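Local atomic coordinates of pirin-like protein (Geobacillus kaustophilus, PDB entry 2P17), a protein that binds one iron cation per subunit as a member of the cupin-fold pirin family, its biological role being unknown. Residues 20-25 with 43-48; 65-70 with 110-115; 80-85 with 131-136. All blocks are in the same frame, centred on the assembly; numbering follows the deposited sequence.

How the contacts relate
Contact 1 closes before contact 2 opens, whereas contacts 2 and 3 interleave along the chain. Contacts 1 and 2, with centres about 10 Å apart, share neighbouring strands 39-47 and 109-117: M43 O accepts a probable hydrogen bond from Q113 N at 2.8 Å, and E44 OE2 and H110 NE2 lie 2.6 Å apart in another. Contact 3, about 11 Å from contact 2 between centres, touches it where P85 and G84 pack against G69, E70 and V66; it does not touch contact 1. The iron(III) ion, held by H57 and H99, is about 9 Å from the side chain of M43, 11 Å from that of S111 and 13 Å from that of L83.

Contact 1. Residues 20-25 with 43-48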
loop_
_atom_site.group_PDB
_atom_site.type_symbol
_atom_site.label_atom_id
_atom_site.label_comp_id
_atom_site.label_asym_id
_atom_site.label_seq_id
_atom_site.Cartn_x
_atom_site.Cartn_y
_atom_site.Cartn_z
ATOM N N PRO A 20 7.874 -9.024 23.129
ATOM C CA PRO A 20 7.253 -10.341 23.072
ATOM C C PRO A 20 5.926 -10.356 22.297
ATOM O O PRO A 20 5.457 -11.429 21.900
ATOM C CB PRO A 20 7.001 -10.667 24.547
ATOM C CG PRO A 20 7.976 -9.824 25.291
ATOM C CD PRO A 20 8.082 -8.567 24.513
ATOM N N ILE A 21 5.343 -9.184 22.078
ATOM C CA ILE A 21 4.047 -9.090 21.381
ATOM C C ILE A 21 4.118 -8.325 20.053
ATOM O O ILE A 21 3.083 -8.067 19.425
ATOM C CB ILE A 21 2.939 -8.490 22.305
ATOM C CG1 ILE A 21 3.299 -7.077 22.788
ATOM C CG2 ILE A 21 2.660 -9.435 23.482
ATOM C CD1 ILE A 21 2.156 -6.356 23.499
ATOM N N HIS A 22 5.329 -7.985 19.609
ATOM C CA HIS A 22 5.476 -7.117 18.438
ATOM C C HIS A 22 6.772 -7.333 17.674
ATOM O O HIS A 22 7.866 -7.203 18.224
ATOM C CB HIS A 22 5.359 -5.651 18.881
ATOM C CG HIS A 22 5.394 -4.652 17.767
ATOM N ND1 HIS A 22 5.857 -3.367 17.944
ATOM C CD2 HIS A 22 4.999 -4.734 16.474
ATOM C CE1 HIS A 22 5.751 -2.699 16.810
ATOM N NE2 HIS A 22 5.249 -3.509 15.897
ATOM N N ARG A 23 6.626 -7.697 16.403
ATOM C CA ARG A 23 7.737 -7.761 15.460
ATOM C C ARG A 23 7.444 -6.769 14.341
ATOM O O ARG A 23 6.284 -6.537 14.000
ATOM C CB ARG A 23 7.883 -9.165 14.872
ATOM C CG ARG A 23 8.218 -10.235 15.893
ATOM C CD ARG A 23 8.546 -11.563 15.226
ATOM N NE ARG A 23 9.893 -11.565 14.656
ATOM C CZ ARG A 23 10.176 -11.647 13.355
ATOM N NH1 ARG A 23 9.209 -11.759 12.456
ATOM N NH2 ARG A 23 11.442 -11.640 12.957
ATOM N N SER A 24 8.486 -6.184 13.767
ATOM C CA SER A 24 8.260 -5.207 12.702
ATOM C C SER A 24 9.354 -5.185 11.654
ATOM O O SER A 24 10.476 -5.626 11.908
ATOM C CB SER A 24 8.058 -3.794 13.265
ATOM O OG SER A 24 9.224 -3.355 13.937
ATOM N N GLY A 25 9.013 -4.651 10.482
ATOM C CA GLY A 25 10.004 -4.514 9.401
ATOM C C GLY A 25 9.772 -3.247 8.620
ATOM O O GLY A 25 8.627 -2.879 8.379
HETATM N N MSE A 43 5.496 0.320 6.821
HETATM C CA MSE A 43 5.948 -0.543 7.906
HETATM C C MSE A 43 5.132 -1.826 7.942
HETATM O O MSE A 43 3.903 -1.789 7.808
HETATM C CB MSE A 43 5.781 0.200 9.225
HETATM C CG MSE A 43 6.261 -0.551 10.432
HETATM SE SE MSE A 43 6.434 0.674 11.903
HETATM C CE MSE A 43 7.749 1.873 11.123
ATOM N N GLU A 44 5.824 -2.950 8.128
ATOM C CA GLU A 44 5.192 -4.241 8.341
ATOM C C GLU A 44 5.191 -4.525 9.829
ATOM O O GLU A 44 6.216 -4.371 10.489
ATOM C CB GLU A 44 5.949 -5.345 7.600
ATOM C CG GLU A 44 5.373 -6.742 7.823
ATOM C CD GLU A 44 6.307 -7.862 7.380
ATOM O OE1 GLU A 44 7.550 -7.704 7.453
ATOM O OE2 GLU A 44 5.787 -8.918 6.972
ATOM N N ASP A 45 4.034 -4.922 10.355
ATOM C CA ASP A 45 3.908 -5.223 11.783
ATOM C C ASP A 45 3.220 -6.553 12.000
ATOM O O ASP A 45 2.266 -6.893 11.299
ATOM C CB ASP A 45 3.121 -4.128 12.500
ATOM C CG ASP A 45 3.868 -2.815 12.544
ATOM O OD1 ASP A 45 4.780 -2.679 13.386
ATOM O OD2 ASP A 45 3.537 -1.920 11.743
ATOM N N ILE A 46 3.731 -7.312 12.966
ATOM C CA ILE A 46 3.043 -8.485 13.471
ATOM C C ILE A 46 2.866 -8.227 14.957
ATOM O O ILE A 46 3.859 -8.094 15.683
ATOM C CB ILE A 46 3.865 -9.773 13.238
ATOM C CG1 ILE A 46 4.128 -9.974 11.740
ATOM C CG2 ILE A 46 3.152 -10.979 13.871
ATOM C CD1 ILE A 46 5.062 -11.110 11.424
ATOM N N PHE A 47 1.623 -8.135 15.421
ATOM C CA PHE A 47 1.389 -7.653 16.779
ATOM C C PHE A 47 0.159 -8.233 17.456
ATOM O O PHE A 47 -0.775 -8.686 16.788
ATOM C CB PHE A 47 1.430 -6.113 16.856
ATOM C CG PHE A 47 0.391 -5.410 16.012
ATOM C CD1 PHE A 47 -0.642 -4.704 16.613
ATOM C CD2 PHE A 47 0.472 -5.420 14.618
ATOM C CE1 PHE A 47 -1.581 -4.030 15.851
ATOM C CE2 PHE A 47 -0.470 -4.751 13.835
ATOM C CZ PHE A 47 -1.509 -4.052 14.459
ATOM N N GLU A 48 0.187 -8.228 18.787
ATOM C CA GLU A 48 -0.921 -8.713 19.597
ATOM C C GLU A 48 -1.615 -7.565 20.323
ATOM O O GLU A 48 -1.126 -6.430 20.326
ATOM C CB GLU A 48 -0.419 -9.768 20.596
ATOM C CG GLU A 48 0.145 -11.025 19.913
ATOM C CD GLU A 48 0.849 -11.987 20.859
ATOM O OE1 GLU A 48 0.317 -12.276 21.960
ATOM O OE2 GLU A 48 1.936 -12.476 20.483
#
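M43, a selenomethionine, begins the antiparallel pairing of 43-47 with 22-25, neighbouring strands of the pirin (cupin) fold, with a CA-H...O contact from M43 CA to G25 O. E44 and G25 then form a hydrogen-bonded pair, E44 N giving to G25 O and G25 N to E44 O, both at 2.8 Å. Glycine suits this place because a CB would crowd the carboxylate of E44, which bonds H110.

D45 makes the side-chain hydrogen bond of the contact. Its OD1 receives NE2 of H22 at 2.7 Å, nearly straight (173° at the hydrogen); the oxygen lies in the plane of the imidazole ring but is met on the anti side of the carboxylate and somewhat out of its plane. CG, anti to the backbone N (chi1 -176°), slants the H22 ring over the sheet face toward D45. CB of S24 rests 3.5 Å from the same OD1, while S24 OG turns to N18.

I46 and R23 form the next hydrogen-bonded pair, with R23 N to I46 O and I46 N to R23 O both 2.9 Å. F47 faces H22 in a non-hydrogen-bonded pair, its CB 3.8 Å from H22 CD2, and F52 meets both rings edge-to-face; the F47 side chain lies about 5 Å from that of E101, a predicted iron ligand. At the end, E48 N reaches I21 O at 3.0 Å, and the two CB atoms pack 4.0 Å apart.

A leucine in place of H22 would probably leave D45 OD1 without this N-H partner and the carboxylate freer to turn. The contact is thus a backbone ladder reinforced on the H22 and D45 face by one directional bond, in which the carboxylate would be expected to polarise the imidazole.

Contact 2. Residues 65-70 with 110-115; sequences YVISGE and HSLQLW
I67 and S68 both stand opposite H110, which makes this a classic beta bulge in the antiparallel pairing of strands 60-66 and 109-117. Among backbone bonds, the regular part is the Y65-L112 pair, joined by two bonds of 2.9 Å, from Y65 N to L112 O and from L112 N to Y65 O. At the bulge, H110 O takes two donors, I67 N at 2.7 Å and S68 N at 3.2 Å, the second on a lone pair. H110 N returns a bond to S68 O from above the carbonyl plane.

The apolar interaction is a CH-pi contact. I67 CD1 sits over the centre of the H110 imidazole, 3.4 Å from the centroid and only 10° off the ring normal. Extended beyond CG1 (chi2 169°), the isoleucine has the length to place its end methyl there, and the same CD1 touches L112 CG at 4.1 Å.

Water supplies the polar link: one molecule bonds S68 OG at 2.7 Å and also H110 ND1, in whose ring plane it lies. NE2 being taken by E44, histidine suits a place asking for polar edges and a pi face for the methyl.

Beyond the pair, strand 39-47 flanks 109-117 on its other edge, while Y65, I67 and L112 pack on L195 of strand 189-196, and Y65 OH bonds E171 in the C-terminal half.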
loop_
_atom_site.group_PDB
_atom_site.type_symbol
_atom_site.label_atom_id
_atom_site.label_comp_id
_atom_site.label_asym_id
_atom_site.label_seq_id
_atom_site.Cartn_x
_atom_site.Cartn_y
_atom_site.Cartn_z
ATOM N N TYR A 65 -3.269 -2.191 5.383
ATOM C CA TYR A 65 -3.725 -3.433 4.769
ATOM C C TYR A 65 -3.509 -4.557 5.777
ATOM O O TYR A 65 -2.399 -4.727 6.290
ATOM C CB TYR A 65 -2.976 -3.723 3.453
ATOM C CG TYR A 65 -3.307 -5.090 2.863
ATOM C CD1 TYR A 65 -4.315 -5.236 1.910
ATOM C CD2 TYR A 65 -2.619 -6.226 3.273
ATOM C CE1 TYR A 65 -4.632 -6.484 1.379
ATOM C CE2 TYR A 65 -2.928 -7.493 2.751
ATOM C CZ TYR A 65 -3.933 -7.612 1.811
ATOM O OH TYR A 65 -4.231 -8.867 1.303
ATOM N N VAL A 66 -4.569 -5.300 6.082
ATOM C CA VAL A 66 -4.452 -6.422 7.015
ATOM C C VAL A 66 -4.159 -7.699 6.235
ATOM O O VAL A 66 -4.974 -8.140 5.418
ATOM C CB VAL A 66 -5.724 -6.569 7.894
ATOM C CG1 VAL A 66 -5.645 -7.816 8.750
ATOM C CG2 VAL A 66 -5.896 -5.340 8.770
ATOM N N ILE A 67 -2.981 -8.272 6.462
ATOM C CA ILE A 67 -2.613 -9.525 5.803
ATOM C C ILE A 67 -3.358 -10.674 6.462
ATOM O O ILE A 67 -3.974 -11.503 5.777
ATOM C CB ILE A 67 -1.084 -9.765 5.838
ATOM C CG1 ILE A 67 -0.331 -8.582 5.216
ATOM C CG2 ILE A 67 -0.727 -11.088 5.128
ATOM C CD1 ILE A 67 1.186 -8.604 5.445
ATOM N N SER A 68 -3.315 -10.713 7.795
ATOM C CA SER A 68 -3.983 -11.752 8.558
ATOM C C SER A 68 -4.356 -11.225 9.937
ATOM O O SER A 68 -3.811 -10.215 10.404
ATOM C CB SER A 68 -3.101 -12.999 8.672
ATOM O OG SER A 68 -1.907 -12.721 9.383
ATOM N N GLY A 69 -5.292 -11.904 10.589
ATOM C CA GLY A 69 -5.767 -11.496 11.904
ATOM C C GLY A 69 -6.958 -10.557 11.845
ATOM O O GLY A 69 -7.400 -10.160 10.761
ATOM N N GLU A 70 -7.483 -10.228 13.021
ATOM C CA GLU A 70 -8.653 -9.371 13.140
ATOM C C GLU A 70 -8.248 -8.108 13.877
ATOM O O GLU A 70 -7.783 -8.170 15.018
ATOM C CB GLU A 70 -9.787 -10.091 13.876
ATOM C CG GLU A 70 -10.233 -11.406 13.218
ATOM C CD GLU A 70 -10.910 -11.227 11.860
ATOM O OE1 GLU A 70 -11.449 -10.132 11.578
ATOM O OE2 GLU A 70 -10.914 -12.202 11.070
ATOM N N HIS A 110 -1.177 -9.296 11.316
ATOM C CA HIS A 110 -0.060 -9.019 10.428
ATOM C C HIS A 110 -0.557 -7.958 9.457
ATOM O O HIS A 110 -1.521 -8.207 8.735
ATOM C CB HIS A 110 0.320 -10.311 9.690
ATOM C CG HIS A 110 1.559 -10.217 8.856
ATOM N ND1 HIS A 110 1.951 -11.231 8.011
ATOM C CD2 HIS A 110 2.488 -9.241 8.726
ATOM C CE1 HIS A 110 3.076 -10.890 7.405
ATOM N NE2 HIS A 110 3.423 -9.684 7.821
ATOM N N SER A 111 0.077 -6.782 9.461
ATOM C CA SER A 111 -0.408 -5.654 8.652
ATOM C C SER A 111 0.707 -4.889 7.957
ATOM O O SER A 111 1.885 -5.003 8.309
ATOM C CB SER A 111 -1.218 -4.681 9.519
ATOM O OG SER A 111 -0.426 -4.144 10.564
ATOM N N LEU A 112 0.309 -4.118 6.952
ATOM C CA LEU A 112 1.203 -3.170 6.288
ATOM C C LEU A 112 0.620 -1.784 6.466
ATOM O O LEU A 112 -0.535 -1.566 6.104
ATOM C CB LEU A 112 1.322 -3.491 4.803
ATOM C CG LEU A 112 2.132 -4.748 4.514
ATOM C CD1 LEU A 112 1.816 -5.276 3.136
ATOM C CD2 LEU A 112 3.634 -4.455 4.665
ATOM N N GLN A 113 1.403 -0.862 7.030
ATOM C CA GLN A 113 0.951 0.494 7.325
ATOM C C GLN A 113 1.718 1.507 6.482
ATOM O O GLN A 113 2.915 1.693 6.685
ATOM C CB GLN A 113 1.155 0.798 8.812
ATOM C CG GLN A 113 0.662 2.160 9.246
ATOM C CD GLN A 113 -0.819 2.162 9.547
ATOM O OE1 GLN A 113 -1.583 1.376 8.989
ATOM N NE2 GLN A 113 -1.235 3.045 10.437
ATOM N N LEU A 114 1.011 2.153 5.558
ATOM C CA LEU A 114 1.590 3.141 4.648
ATOM C C LEU A 114 1.249 4.550 5.115
ATOM O O LEU A 114 0.129 4.794 5.564
ATOM C CB LEU A 114 0.998 2.914 3.253
ATOM C CG LEU A 114 1.411 3.860 2.140
ATOM C CD1 LEU A 114 2.775 3.443 1.587
ATOM C CD2 LEU A 114 0.357 3.867 1.036
ATOM N N TRP A 115 2.218 5.460 5.041
ATOM C CA TRP A 115 1.933 6.884 5.242
ATOM C C TRP A 115 2.021 7.604 3.927
ATOM O O TRP A 115 2.969 7.415 3.154
ATOM C CB TRP A 115 2.939 7.520 6.194
ATOM C CG TRP A 115 2.813 7.123 7.631
ATOM C CD1 TRP A 115 2.061 6.104 8.149
ATOM C CD2 TRP A 115 3.497 7.726 8.733
ATOM N NE1 TRP A 115 2.222 6.049 9.519
ATOM C CE2 TRP A 115 3.101 7.033 9.900
ATOM C CE3 TRP A 115 4.397 8.798 8.848
ATOM C CZ2 TRP A 115 3.583 7.375 11.177
ATOM C CZ3 TRP A 115 4.881 9.133 10.120
ATOM C CH2 TRP A 115 4.466 8.422 11.261
HETATM O O HOH W 1 0.286 -13.426 7.986
#

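Contact 3. Residues 80-85 with 131-136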
loop_
_atom_site.group_PDB
_atom_site.type_symbol
_atom_site.label_atom_id
_atom_site.label_comp_id
_atom_site.label_asym_id
_atom_site.label_seq_id
_atom_site.Cartn_x
_atom_site.Cartn_y
_atom_site.Cartn_z
ATOM N N HIS A 80 -15.096 3.654 16.401
ATOM C CA HIS A 80 -14.634 2.271 16.241
ATOM C C HIS A 80 -15.038 1.604 14.943
ATOM O O HIS A 80 -16.168 1.765 14.462
ATOM C CB HIS A 80 -15.133 1.402 17.392
ATOM C CG HIS A 80 -14.252 1.436 18.591
ATOM N ND1 HIS A 80 -13.139 0.634 18.715
ATOM C CD2 HIS A 80 -14.315 2.174 19.723
ATOM C CE1 HIS A 80 -12.545 0.886 19.868
ATOM N NE2 HIS A 80 -13.243 1.811 20.501
ATOM N N SER A 81 -14.104 0.823 14.400
ATOM C CA SER A 81 -14.366 -0.018 13.245
ATOM C C SER A 81 -13.525 -1.287 13.362
ATOM O O SER A 81 -12.710 -1.413 14.269
ATOM C CB SER A 81 -14.024 0.720 11.964
ATOM O OG SER A 81 -12.620 0.818 11.803
ATOM N N THR A 82 -13.752 -2.232 12.457
ATOM C CA THR A 82 -12.959 -3.459 12.415
ATOM C C THR A 82 -12.481 -3.750 11.002
ATOM O O THR A 82 -13.075 -3.287 10.023
ATOM C CB THR A 82 -13.742 -4.684 12.936
ATOM O OG1 THR A 82 -14.951 -4.837 12.189
ATOM C CG2 THR A 82 -14.062 -4.554 14.435
ATOM N N LEU A 83 -11.387 -4.499 10.922
ATOM C CA LEU A 83 -10.830 -4.981 9.659
ATOM C C LEU A 83 -10.467 -6.435 9.816
ATOM O O LEU A 83 -9.984 -6.839 10.870
ATOM C CB LEU A 83 -9.553 -4.226 9.266
ATOM C CG LEU A 83 -9.553 -2.804 8.685
ATOM C CD1 LEU A 83 -8.157 -2.430 8.249
ATOM C CD2 LEU A 83 -10.527 -2.604 7.534
ATOM N N GLY A 84 -10.696 -7.210 8.762
ATOM C CA GLY A 84 -10.243 -8.600 8.731
ATOM C C GLY A 84 -9.228 -8.837 7.627
ATOM O O GLY A 84 -8.805 -7.886 6.947
ATOM N N PRO A 85 -8.812 -10.103 7.446
ATOM C CA PRO A 85 -7.830 -10.437 6.424
ATOM C C PRO A 85 -8.220 -9.935 5.043
ATOM O O PRO A 85 -9.329 -10.194 4.580
ATOM C CB PRO A 85 -7.790 -11.972 6.467
ATOM C CG PRO A 85 -8.099 -12.278 7.872
ATOM C CD PRO A 85 -9.179 -11.288 8.241
ATOM N N ASN A 131 -13.422 2.851 5.549
ATOM C CA ASN A 131 -13.255 1.414 5.741
ATOM C C ASN A 131 -13.475 0.722 4.396
ATOM O O ASN A 131 -14.562 0.793 3.814
ATOM C CB ASN A 131 -14.244 0.916 6.803
ATOM C CG ASN A 131 -13.948 -0.488 7.265
ATOM O OD1 ASN A 131 -14.331 -1.453 6.615
ATOM N ND2 ASN A 131 -13.257 -0.610 8.396
ATOM N N LEU A 132 -12.434 0.064 3.897
ATOM C CA LEU A 132 -12.437 -0.477 2.541
ATOM C C LEU A 132 -12.410 -1.997 2.567
ATOM O O LEU A 132 -11.355 -2.611 2.514
ATOM C CB LEU A 132 -11.246 0.077 1.741
ATOM C CG LEU A 132 -11.119 1.601 1.697
ATOM C CD1 LEU A 132 -9.823 2.020 1.003
ATOM C CD2 LEU A 132 -12.344 2.255 1.042
ATOM N N ARG A 133 -13.584 -2.598 2.672
ATOM C CA ARG A 133 -13.681 -4.044 2.711
ATOM C C ARG A 133 -13.309 -4.626 1.361
ATOM O O ARG A 133 -13.745 -4.149 0.314
ATOM C CB ARG A 133 -15.095 -4.476 3.097
ATOM C CG ARG A 133 -15.525 -3.973 4.449
ATOM C CD ARG A 133 -14.716 -4.593 5.572
ATOM N NE ARG A 133 -15.287 -4.234 6.866
ATOM C CZ ARG A 133 -14.992 -4.820 8.018
ATOM N NH1 ARG A 133 -14.102 -5.803 8.073
ATOM N NH2 ARG A 133 -15.589 -4.406 9.130
ATOM N N SER A 134 -12.490 -5.668 1.391
ATOM C CA SER A 134 -12.038 -6.328 0.176
ATOM C C SER A 134 -13.218 -6.631 -0.754
ATOM O O SER A 134 -13.171 -6.338 -1.949
ATOM C CB SER A 134 -11.302 -7.614 0.547
ATOM O OG SER A 134 -10.887 -8.322 -0.607
ATOM N N LYS A 135 -14.286 -7.180 -0.182
ATOM C CA LYS A 135 -15.442 -7.615 -0.962
ATOM C C LYS A 135 -16.167 -6.470 -1.681
ATOM O O LYS A 135 -16.883 -6.705 -2.656
ATOM C CB LYS A 135 -16.423 -8.390 -0.071
ATOM C CG LYS A 135 -17.092 -7.522 0.992
ATOM N NZ LYS A 135 -20.873 -9.623 2.235
ATOM N N ASP A 136 -15.969 -5.241 -1.209
ATOM C CA ASP A 136 -16.657 -4.077 -1.772
ATOM C C ASP A 136 -15.867 -3.378 -2.875
ATOM O O ASP A 136 -16.380 -2.457 -3.508
ATOM C CB ASP A 136 -17.017 -3.054 -0.678
ATOM C CG ASP A 136 -18.056 -3.578 0.311
ATOM O OD1 ASP A 136 -18.917 -4.395 -0.092
ATOM O OD2 ASP A 136 -18.016 -3.164 1.490
HETATM O O HOH W 2 -16.228 -1.905 10.761
#
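T82 meets N131 and R133 through side chains rather than a backbone ladder: this is a polar bridge from the outermost strand 79-83 of a four-stranded sheet to the end of strand 128-132. The CA atoms of S81 and N131 are 7.7 Å apart, too far for beta pairing, so side chains, N131 and the longer R133, span the gap.

N131 ND2 gives a hydrogen bond to T82 O at 3.1 Å, approaching from well above the carbonyl plane with the oxygen close to the amide plane. With chi1 at -168°, CG lies opposite the backbone N and the amide is carried toward T82. Its ND2 also bonds Y129 OH, which S81 OG shares, and CD2 of L83 lies 3.5 Å from the same nitrogen.

R133 comes in beside it. A bend at chi2 (-66°) swings the chain over, and NH2 bonds T82 OG1 at 3.2 Å, near the guanidinium plane. The carbonyl oxygen of T82 lies over one face of this group, at an angle too poor for a hydrogen bond, though the positive charge would probably still interact favourably with the partial negative charge of the oxygen. A water accepts a hydrogen bond from T82 N at 3.0 Å and a weak one from R133 NH2, bridging the two residues a second time; threonine suits the place by offering a hydroxyl beside its backbone groups.

The strongest partner of R133 is D87, whose OD2 takes NH1 in a salt bridge and also G84 N, while OD1 receives S134 N. Thus D87 ties the two segments together just before strand 88-92, which pairs with 128-132 through L132 and V88, and on whose Q89 the side chains of S81 and L83 rest.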